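Local coordinates for protein cysteine synthase 3 (Entamoeba histolytica, PDB 6KR5) that probably catalyses the pyridoxal-phosphate-dependent formation of L-cysteine from O-acetyl-L-serine and sulfide, as an O-acetylserine sulfhydrylase, at residues L75-N88 and Y102-R116. Residues are numbered along the deposited sequence; the frame is centred on the assembly and turned at random. Where two conformers were deposited one is given.
With PLP (pyridoxal-5'-phosphate), chain D.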
ATOM      1  N   LEU B  75     -12.246 -16.408  21.649  1.00 26.27           N
ATOM      2  CA  LEU B  75     -12.981 -15.192  21.337  1.00 23.58           C
ATOM      3  C   LEU B  75     -14.384 -15.612  20.932  1.00 25.49           C
ATOM      4  O   LEU B  75     -14.547 -16.418  20.010  1.00 26.74           O
ATOM      5  CB  LEU B  75     -12.282 -14.418  20.211  1.00 24.24           C
ATOM      6  CG  LEU B  75     -12.776 -13.018  19.858  1.00 27.32           C
ATOM      7  CD1 LEU B  75     -12.822 -12.095  21.064  1.00 25.97           C
ATOM      8  CD2 LEU B  75     -11.891 -12.423  18.759  1.00 24.74           C
ATOM      9  N   LYS B  76     -15.387 -15.107  21.651  1.00 26.51           N
ATOM     10  CA  LYS B  76     -16.784 -15.460  21.466  1.00 30.94           C
ATOM     11  C   LYS B  76     -17.622 -14.198  21.362  1.00 26.53           C
ATOM     12  O   LYS B  76     -17.237 -13.152  21.892  1.00 24.60           O
ATOM     13  CB  LYS B  76     -17.299 -16.318  22.638  1.00 30.12           C
ATOM     14  CG  LYS B  76     -16.998 -17.805  22.490  1.00 36.39           C
ATOM     15  CD  LYS B  76     -17.143 -18.556  23.810  1.00 35.96           C
ATOM     16  CE  LYS B  76     -16.203 -18.013  24.877  1.00 44.43           C
ATOM     17  NZ  LYS B  76     -15.755 -19.089  25.814  1.00 49.02           N
ATOM     18  N   PRO B  77     -18.769 -14.262  20.685  1.00 30.70           N
ATOM     19  CA  PRO B  77     -19.635 -13.082  20.591  1.00 30.89           C
ATOM     20  C   PRO B  77     -19.916 -12.478  21.961  1.00 29.82           C
ATOM     21  O   PRO B  77     -20.119 -13.186  22.953  1.00 30.56           O
ATOM     22  CB  PRO B  77     -20.905 -13.633  19.939  1.00 38.05           C
ATOM     23  CG  PRO B  77     -20.417 -14.777  19.114  1.00 36.41           C
ATOM     24  CD  PRO B  77     -19.278 -15.389  19.885  1.00 33.84           C
ATOM     25  N   GLY B  78     -19.893 -11.149  22.010  1.00 29.59           N
ATOM     26  CA  GLY B  78     -19.969 -10.414  23.246  1.00 30.15           C
ATOM     27  C   GLY B  78     -18.625  -9.959  23.773  1.00 31.06           C
ATOM     28  O   GLY B  78     -18.568  -8.982  24.534  1.00 33.92           O
ATOM     29  N   MET B  79     -17.547 -10.629  23.377  1.00 23.83           N
ATOM     30  CA  MET B  79     -16.208 -10.264  23.808  1.00 23.07           C
ATOM     31  C   MET B  79     -15.604  -9.213  22.883  1.00 23.10           C
ATOM     32  O   MET B  79     -16.057  -8.999  21.756  1.00 24.50           O
ATOM     33  CB  MET B  79     -15.302 -11.498  23.848  1.00 21.80           C
ATOM     34  CG  MET B  79     -15.690 -12.496  24.920  1.00 25.83           C
ATOM     35  SD  MET B  79     -14.571 -13.910  24.945  1.00 26.18           S
ATOM     36  CE  MET B  79     -13.049 -13.170  25.497  1.00 24.64           C
ATOM     37  N   GLU B  80     -14.568  -8.550  23.383  1.00 21.57           N
ATOM     38  CA  GLU B  80     -13.869  -7.508  22.633  1.00 19.65           C
ATOM     39  C   GLU B  80     -12.376  -7.775  22.669  1.00 21.21           C
ATOM     40  O   GLU B  80     -11.851  -8.267  23.666  1.00 22.18           O
ATOM     41  CB  GLU B  80     -14.176  -6.119  23.207  1.00 20.81           C
ATOM     42  CG  GLU B  80     -15.675  -5.855  23.304  1.00 20.72           C
ATOM     43  CD  GLU B  80     -16.019  -4.464  23.779  1.00 24.94           C
ATOM     44  OE1 GLU B  80     -15.105  -3.615  23.900  1.00 26.15           O
ATOM     45  OE2 GLU B  80     -17.215  -4.200  24.029  1.00 22.97           O
ATOM     46  N   ILE B  81     -11.699  -7.452  21.574  1.00 18.86           N
ATOM     47  CA  ILE B  81     -10.248  -7.578  21.489  1.00 19.65           C
ATOM     48  C   ILE B  81      -9.603  -6.370  22.158  1.00 19.08           C
ATOM     49  O   ILE B  81     -10.137  -5.257  22.106  1.00 20.24           O
ATOM     50  CB  ILE B  81      -9.834  -7.704  20.007  1.00 21.09           C
ATOM     51  CG1 ILE B  81     -10.475  -8.944  19.370  1.00 21.70           C
ATOM     52  CG2 ILE B  81      -8.314  -7.753  19.866  1.00 22.26           C
ATOM     53  CD1 ILE B  81     -10.951  -8.738  17.945  1.00 27.49           C
ATOM     54  N   ILE B  82      -8.450  -6.568  22.805  1.00 20.08           N
ATOM     55  CA  ILE B  82      -7.693  -5.442  23.343  1.00 20.49           C
ATOM     56  C   ILE B  82      -6.202  -5.674  23.109  1.00 21.29           C
ATOM     57  O   ILE B  82      -5.719  -6.810  23.149  1.00 20.85           O
ATOM     58  CB  ILE B  82      -8.001  -5.193  24.840  1.00 20.51           C
ATOM     59  CG1 ILE B  82      -7.358  -3.879  25.303  1.00 22.69           C
ATOM     60  CG2 ILE B  82      -7.561  -6.368  25.714  1.00 22.37           C
ATOM     61  CD1 ILE B  82      -7.733  -3.467  26.713  1.00 26.52           C
ATOM     62  N   GLU B  83      -5.481  -4.587  22.849  1.00 20.56           N
ATOM     63  CA  GLU B  83      -4.033  -4.614  22.735  1.00 18.59           C
ATOM     64  C   GLU B  83      -3.499  -3.235  23.089  1.00 21.01           C
ATOM     65  O   GLU B  83      -4.186  -2.230  22.909  1.00 20.42           O
ATOM     66  CB  GLU B  83      -3.584  -5.046  21.335  1.00 19.23           C
ATOM     67  CG  GLU B  83      -2.055  -5.126  21.149  1.00 20.71           C
ATOM     68  CD  GLU B  83      -1.407  -6.155  22.063  1.00 21.17           C
ATOM     69  OE1 GLU B  83      -1.243  -5.873  23.274  1.00 21.10           O
ATOM     70  OE2 GLU B  83      -1.041  -7.234  21.555  1.00 20.75           O
ATOM     71  N   ALA B  84      -2.279  -3.201  23.639  1.00 21.20           N
ATOM     72  CA  ALA B  84      -1.553  -1.962  23.885  1.00 24.18           C
ATOM     73  C   ALA B  84      -0.539  -1.819  22.764  1.00 25.24           C
ATOM     74  O   ALA B  84       0.449  -2.557  22.716  1.00 28.54           O
ATOM     75  CB  ALA B  84      -0.873  -1.974  25.254  1.00 23.79           C
ATOM     76  N   THR B  85      -0.794  -0.893  21.846  1.00 21.21           N
ATOM     77  CA  THR B  85       0.070  -0.753  20.683  1.00 23.31           C
ATOM     78  C   THR B  85      -0.163   0.607  20.057  1.00 24.91           C
ATOM     79  O   THR B  85      -1.294   1.085  20.011  1.00 22.64           O
ATOM     80  CB  THR B  85      -0.190  -1.856  19.639  1.00 23.51           C
ATOM     81  OG1 THR B  85       0.576  -1.594  18.456  1.00 27.67           O
ATOM     82  CG2 THR B  85      -1.658  -1.913  19.249  1.00 22.61           C
ATOM     83  N   SER B  86       0.919   1.218  19.582  0.53 25.20           N
ATOM     84  CA  SER B  86       0.861   2.441  18.797  0.53 24.42           C
ATOM     85  C   SER B  86       1.287   2.206  17.352  0.53 28.30           C
ATOM     86  O   SER B  86       1.386   3.165  16.578  0.53 28.28           O
ATOM     87  CB  SER B  86       1.735   3.521  19.445  0.53 24.73           C
ATOM     88  OG  SER B  86       1.361   3.748  20.800  0.53 24.45           O
ATOM     89  N   GLY B  87       1.530   0.952  16.971  1.00 28.19           N
ATOM     90  CA  GLY B  87       2.073   0.650  15.662  1.00 27.78           C
ATOM     91  C   GLY B  87       1.231  -0.230  14.764  1.00 24.73           C
ATOM     92  O   GLY B  87      -0.001  -0.239  14.833  1.00 24.75           O
ATOM     93  N   ASN B  88       1.901  -0.986  13.899  1.00 21.39           N
ATOM     94  CA  ASN B  88       1.188  -1.726  12.868  1.00 21.37           C
ATOM     95  C   ASN B  88       0.303  -2.826  13.442  1.00 20.00           C
ATOM     96  O   ASN B  88      -0.677  -3.216  12.799  1.00 21.85           O
ATOM     97  CB  ASN B  88       2.185  -2.309  11.877  1.00 19.44           C
ATOM     98  CG  ASN B  88       2.792  -1.254  10.995  1.00 21.28           C
ATOM     99  OD1 ASN B  88       2.141  -0.262  10.647  1.00 22.37           O
ATOM    100  ND2 ASN B  88       4.047  -1.459  10.611  1.00 20.38           N
ATOM    101  N   TYR B 102     -15.909  -7.992  15.441  1.00 22.23           N
ATOM    102  CA  TYR B 102     -15.627  -7.874  16.860  1.00 21.93           C
ATOM    103  C   TYR B 102     -15.117  -6.481  17.195  1.00 23.91           C
ATOM    104  O   TYR B 102     -14.336  -5.912  16.429  1.00 22.96           O
ATOM    105  CB  TYR B 102     -14.572  -8.890  17.306  1.00 22.13           C
ATOM    106  CG  TYR B 102     -15.130 -10.264  17.519  1.00 23.71           C
ATOM    107  CD1 TYR B 102     -15.286 -11.137  16.450  1.00 24.22           C
ATOM    108  CD2 TYR B 102     -15.522 -10.690  18.790  1.00 22.97           C
ATOM    109  CE1 TYR B 102     -15.800 -12.393  16.637  1.00 26.11           C
ATOM    110  CE2 TYR B 102     -16.040 -11.944  18.980  1.00 27.03           C
ATOM    111  CZ  TYR B 102     -16.177 -12.787  17.901  1.00 24.85           C
ATOM    112  OH  TYR B 102     -16.693 -14.044  18.091  1.00 30.79           O
ATOM    113  N   PRO B 103     -15.518  -5.912  18.325  1.00 19.87           N
ATOM    114  CA  PRO B 103     -14.929  -4.632  18.736  1.00 20.98           C
ATOM    115  C   PRO B 103     -13.448  -4.804  19.035  1.00 20.33           C
ATOM    116  O   PRO B 103     -13.014  -5.848  19.537  1.00 20.94           O
ATOM    117  CB  PRO B 103     -15.719  -4.259  19.998  1.00 22.83           C
ATOM    118  CG  PRO B 103     -17.001  -5.044  19.894  1.00 22.64           C
ATOM    119  CD  PRO B 103     -16.616  -6.335  19.214  1.00 20.61           C
ATOM    120  N   VAL B 104     -12.668  -3.776  18.707  1.00 19.21           N
ATOM    121  CA  VAL B 104     -11.233  -3.753  18.972  1.00 18.34           C
ATOM    122  C   VAL B 104     -10.917  -2.520  19.814  1.00 19.45           C
ATOM    123  O   VAL B 104     -11.225  -1.386  19.415  1.00 22.46           O
ATOM    124  CB  VAL B 104     -10.411  -3.755  17.671  1.00 17.78           C
ATOM    125  CG1 VAL B 104      -8.921  -3.683  17.981  1.00 20.45           C
ATOM    126  CG2 VAL B 104     -10.727  -4.996  16.838  1.00 19.37           C
ATOM    127  N   ASN B 105     -10.310  -2.739  20.980  1.00 19.41           N
ATOM    128  CA  ASN B 105      -9.844  -1.672  21.855  1.00 19.64           C
ATOM    129  C   ASN B 105      -8.326  -1.573  21.761  1.00 19.35           C
ATOM    130  O   ASN B 105      -7.631  -2.561  21.985  1.00 21.21           O
ATOM    131  CB  ASN B 105     -10.257  -1.942  23.305  1.00 19.81           C
ATOM    132  CG  ASN B 105     -11.753  -2.097  23.463  1.00 21.51           C
ATOM    133  OD1 ASN B 105     -12.481  -1.110  23.565  1.00 23.94           O
ATOM    134  ND2 ASN B 105     -12.223  -3.343  23.475  1.00 23.25           N
ATOM    135  N   ILE B 106      -7.814  -0.389  21.426  1.00 18.87           N
ATOM    136  CA  ILE B 106      -6.374  -0.162  21.333  1.00 17.72           C
ATOM    137  C   ILE B 106      -5.979   0.893  22.352  1.00 18.44           C
ATOM    138  O   ILE B 106      -6.538   1.998  22.357  1.00 20.61           O
ATOM    139  CB  ILE B 106      -5.956   0.294  19.921  1.00 18.71           C
ATOM    140  CG1 ILE B 106      -6.402  -0.718  18.858  1.00 19.95           C
ATOM    141  CG2 ILE B 106      -4.448   0.593  19.883  1.00 20.42           C
ATOM    142  CD1 ILE B 106      -5.778  -2.074  18.950  1.00 17.66           C
ATOM    143  N   VAL B 107      -5.006   0.559  23.203  1.00 20.48           N
ATOM    144  CA  VAL B 107      -4.514   1.460  24.240  1.00 21.52           C
ATOM    145  C   VAL B 107      -3.196   2.062  23.773  1.00 20.46           C
ATOM    146  O   VAL B 107      -2.277   1.327  23.399  1.00 21.97           O
ATOM    147  CB  VAL B 107      -4.325   0.720  25.574  1.00 22.33           C
ATOM    148  CG1 VAL B 107      -4.031   1.715  26.675  1.00 24.18           C
ATOM    149  CG2 VAL B 107      -5.560  -0.121  25.886  1.00 26.22           C
ATOM    150  N   MET B 108      -3.095   3.386  23.810  0.66 24.06           N
ATOM    151  CA  MET B 108      -1.894   4.085  23.362  0.66 24.08           C
ATOM    152  C   MET B 108      -1.880   5.470  24.007  0.66 22.99           C
ATOM    153  O   MET B 108      -2.931   5.989  24.386  0.66 24.10           O
ATOM    154  CB  MET B 108      -1.873   4.211  21.832  0.66 24.44           C
ATOM    155  CG  MET B 108      -3.142   4.838  21.293  0.66 20.49           C
ATOM    156  SD  MET B 108      -3.310   4.623  19.520  0.66 26.80           S
ATOM    157  CE  MET B 108      -1.678   5.148  18.996  0.66 24.57           C
ATOM    158  N   PRO B 109      -0.697   6.084  24.132  1.00 23.88           N
ATOM    159  CA  PRO B 109      -0.665   7.472  24.630  1.00 27.87           C
ATOM    160  C   PRO B 109      -1.301   8.418  23.622  1.00 25.43           C
ATOM    161  O   PRO B 109      -1.189   8.229  22.409  1.00 25.90           O
ATOM    162  CB  PRO B 109       0.837   7.750  24.797  1.00 28.83           C
ATOM    163  CG  PRO B 109       1.495   6.407  24.774  1.00 23.84           C
ATOM    164  CD  PRO B 109       0.645   5.561  23.875  1.00 23.21           C
ATOM    165  N   SER B 110      -1.977   9.454  24.143  1.00 32.20           N
ATOM    166  CA  SER B 110      -2.832  10.292  23.303  1.00 30.17           C
ATOM    167  C   SER B 110      -2.057  10.970  22.178  1.00 32.07           C
ATOM    168  O   SER B 110      -2.624  11.256  21.117  1.00 32.95           O
ATOM    169  CB  SER B 110      -3.539  11.346  24.156  1.00 30.44           C
ATOM    170  OG  SER B 110      -2.657  12.412  24.487  1.00 33.90           O
ATOM    171  N   THR B 111      -0.769  11.223  22.381  1.00 33.75           N
ATOM    172  CA  THR B 111       0.043  11.961  21.425  1.00 31.87           C
ATOM    173  C   THR B 111       0.839  11.062  20.490  1.00 33.52           C
ATOM    174  O   THR B 111       1.588  11.574  19.653  1.00 31.09           O
ATOM    175  CB  THR B 111       0.991  12.899  22.177  1.00 40.47           C
ATOM    176  OG1 THR B 111       1.687  12.161  23.190  1.00 34.09           O
ATOM    177  CG2 THR B 111       0.198  14.016  22.836  1.00 34.51           C
ATOM    178  N   MET B 112       0.678   9.747  20.587  1.00 26.77           N
ATOM    179  CA  MET B 112       1.497   8.808  19.829  1.00 32.87           C
ATOM    180  C   MET B 112       0.816   8.410  18.528  1.00 30.48           C
ATOM    181  O   MET B 112      -0.380   8.105  18.516  1.00 32.06           O
ATOM    182  CB  MET B 112       1.789   7.550  20.653  1.00 35.73           C
ATOM    183  CG  MET B 112       3.002   6.770  20.173  1.00 43.17           C
ATOM    184  SD  MET B 112       4.555   7.654  20.430  1.00 61.97           S
ATOM    185  CE  MET B 112       5.749   6.479  19.791  1.00 56.22           C
ATOM    186  N   SER B 113       1.615   8.358  17.455  0.58 27.77           N
ATOM    187  CA  SER B 113       1.215   8.037  16.083  0.58 30.61           C
ATOM    188  C   SER B 113      -0.218   8.439  15.771  0.58 25.78           C
ATOM    189  O   SER B 113      -1.096   7.584  15.598  0.58 28.64           O
ATOM    190  CB  SER B 113       1.407   6.549  15.794  0.58 33.87           C
ATOM    191  OG  SER B 113       1.439   6.330  14.394  0.58 33.19           O
ATOM    192  N   VAL B 114      -0.451   9.748  15.694  1.00 27.26           N
ATOM    193  CA  VAL B 114      -1.793  10.269  15.458  1.00 29.01           C
ATOM    194  C   VAL B 114      -2.333   9.813  14.108  1.00 27.91           C
ATOM    195  O   VAL B 114      -3.548   9.655  13.944  1.00 28.33           O
ATOM    196  CB  VAL B 114      -1.802  11.805  15.589  1.00 30.93           C
ATOM    197  CG1 VAL B 114      -1.591  12.195  17.042  1.00 36.14           C
ATOM    198  CG2 VAL B 114      -0.730  12.416  14.711  1.00 33.31           C
ATOM    199  N   GLU B 115      -1.455   9.571  13.131  1.00 29.48           N
ATOM    200  CA  GLU B 115      -1.925   9.039  11.853  1.00 25.84           C
ATOM    201  C   GLU B 115      -2.437   7.615  12.009  1.00 27.19           C
ATOM    202  O   GLU B 115      -3.488   7.263  11.457  1.00 24.97           O
ATOM    203  CB  GLU B 115      -0.810   9.097  10.807  1.00 27.83           C
ATOM    204  CG  GLU B 115      -0.291  10.494  10.551  1.00 36.55           C
ATOM    205  CD  GLU B 115       0.874  10.507   9.580  1.00 58.86           C
ATOM    206  OE1 GLU B 115       1.827   9.722   9.784  1.00 58.20           O
ATOM    207  OE2 GLU B 115       0.837  11.305   8.617  1.00 57.35           O
ATOM    208  N   ARG B 116      -1.723   6.784  12.777  1.00 28.40           N
ATOM    209  CA  ARG B 116      -2.202   5.426  13.008  1.00 27.02           C
ATOM    210  C   ARG B 116      -3.476   5.431  13.836  1.00 25.64           C
ATOM    211  O   ARG B 116      -4.349   4.582  13.631  1.00 24.30           O
ATOM    212  CB  ARG B 116      -1.127   4.580  13.693  1.00 28.48           C
ATOM    213  CG  ARG B 116      -0.083   4.039  12.744  1.00 34.93           C
ATOM    214  CD  ARG B 116       0.708   2.948  13.438  1.00 31.65           C
ATOM    215  NE  ARG B 116       1.781   2.403  12.614  1.00 32.40           N
ATOM    216  CZ  ARG B 116       2.970   2.981  12.469  1.00 39.02           C
ATOM    217  NH1 ARG B 116       3.234   4.131  13.083  1.00 40.27           N
ATOM    218  NH2 ARG B 116       3.893   2.415  11.708  1.00 41.50           N
TER
HETATM  219  N1  PLP D 401       8.949  -3.624  11.296  1.00 18.00           N
HETATM  220  C2  PLP D 401       7.648  -3.207  11.356  1.00 18.83           C
HETATM  221  C2A PLP D 401       7.279  -1.926  10.674  1.00 19.55           C
HETATM  222  C3  PLP D 401       6.709  -3.967  12.031  1.00 19.99           C
HETATM  223  O3  PLP D 401       5.417  -3.528  12.082  1.00 21.62           O
HETATM  224  C4  PLP D 401       7.089  -5.155  12.643  1.00 17.41           C
HETATM  225  C4A PLP D 401       6.125  -5.937  13.461  1.00 25.85           C
HETATM  226  O4A PLP D 401       4.967  -5.530  13.614  1.00 25.38           O
HETATM  227  C5  PLP D 401       8.417  -5.571  12.570  1.00 18.77           C
HETATM  228  C6  PLP D 401       9.333  -4.794  11.900  1.00 19.71           C
HETATM  229  C5A PLP D 401       8.912  -6.828  13.252  1.00 19.70           C
HETATM  230  O4P PLP D 401       8.234  -7.999  12.891  1.00 17.81           O
HETATM  231  P   PLP D 401       8.035  -9.094  14.042  1.00 18.62           P
HETATM  232  O1P PLP D 401       9.388  -9.343  14.685  1.00 18.11           O
HETATM  233  O2P PLP D 401       7.078  -8.520  15.048  1.00 19.28           O
HETATM  234  O3P PLP D 401       7.499 -10.312  13.380  1.00 17.87           O
HETATM  235  O   HOH W   1     -15.593  -1.099  22.888  1.00 39.17           O
HETATM  236  O   HOH W   2       0.522   1.834  23.048  1.00 30.82           O
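Ile81 N bonds to Pro103 O, and the ladder of Asn105 N to Ile81 O, Glu83 N to Asn105 O and Val107 N to Glu83 O continues the pairing of strands 80-84 and 104-109 and closes with Thr85 N to Val107 O. These adjacent parallel strands are joined by helix 88-100 as a beta-alpha-beta unit, in the four-stranded sheet of this PLP enzyme. Asn105 reinforces the ladder with its side chain: ND2 donates to the anti lone pair of Glu80 OE1 at 2.9 Å, nearly straight (172°), with carboxylate and amide almost coplanar. The same ND2 also reaches Ile81 O at 3.1 Å, above the carbonyl plane and on the opposite face from Asn105 N, so two donors grip this oxygen. Before the turn that leads into strand 80-84, Leu75 CG makes a CH-pi contact over one face of the Tyr102 ring, offset toward its rim and 3.9 Å from the centroid, while Met79 O lies at the ring edge. Beyond the strand ends, Arg116 CD packs 3.2 Å from Ser86 O. The Arg116 chain, extended from CG to NE, carries the guanidinium to Asn88. Asn88 OD1 takes weak bonds from Arg116 NE and NH2 and a further hydrogen bond from Arg312 NH1, while Asn88 ND2 donates to PLP O3 at 2.9 Å.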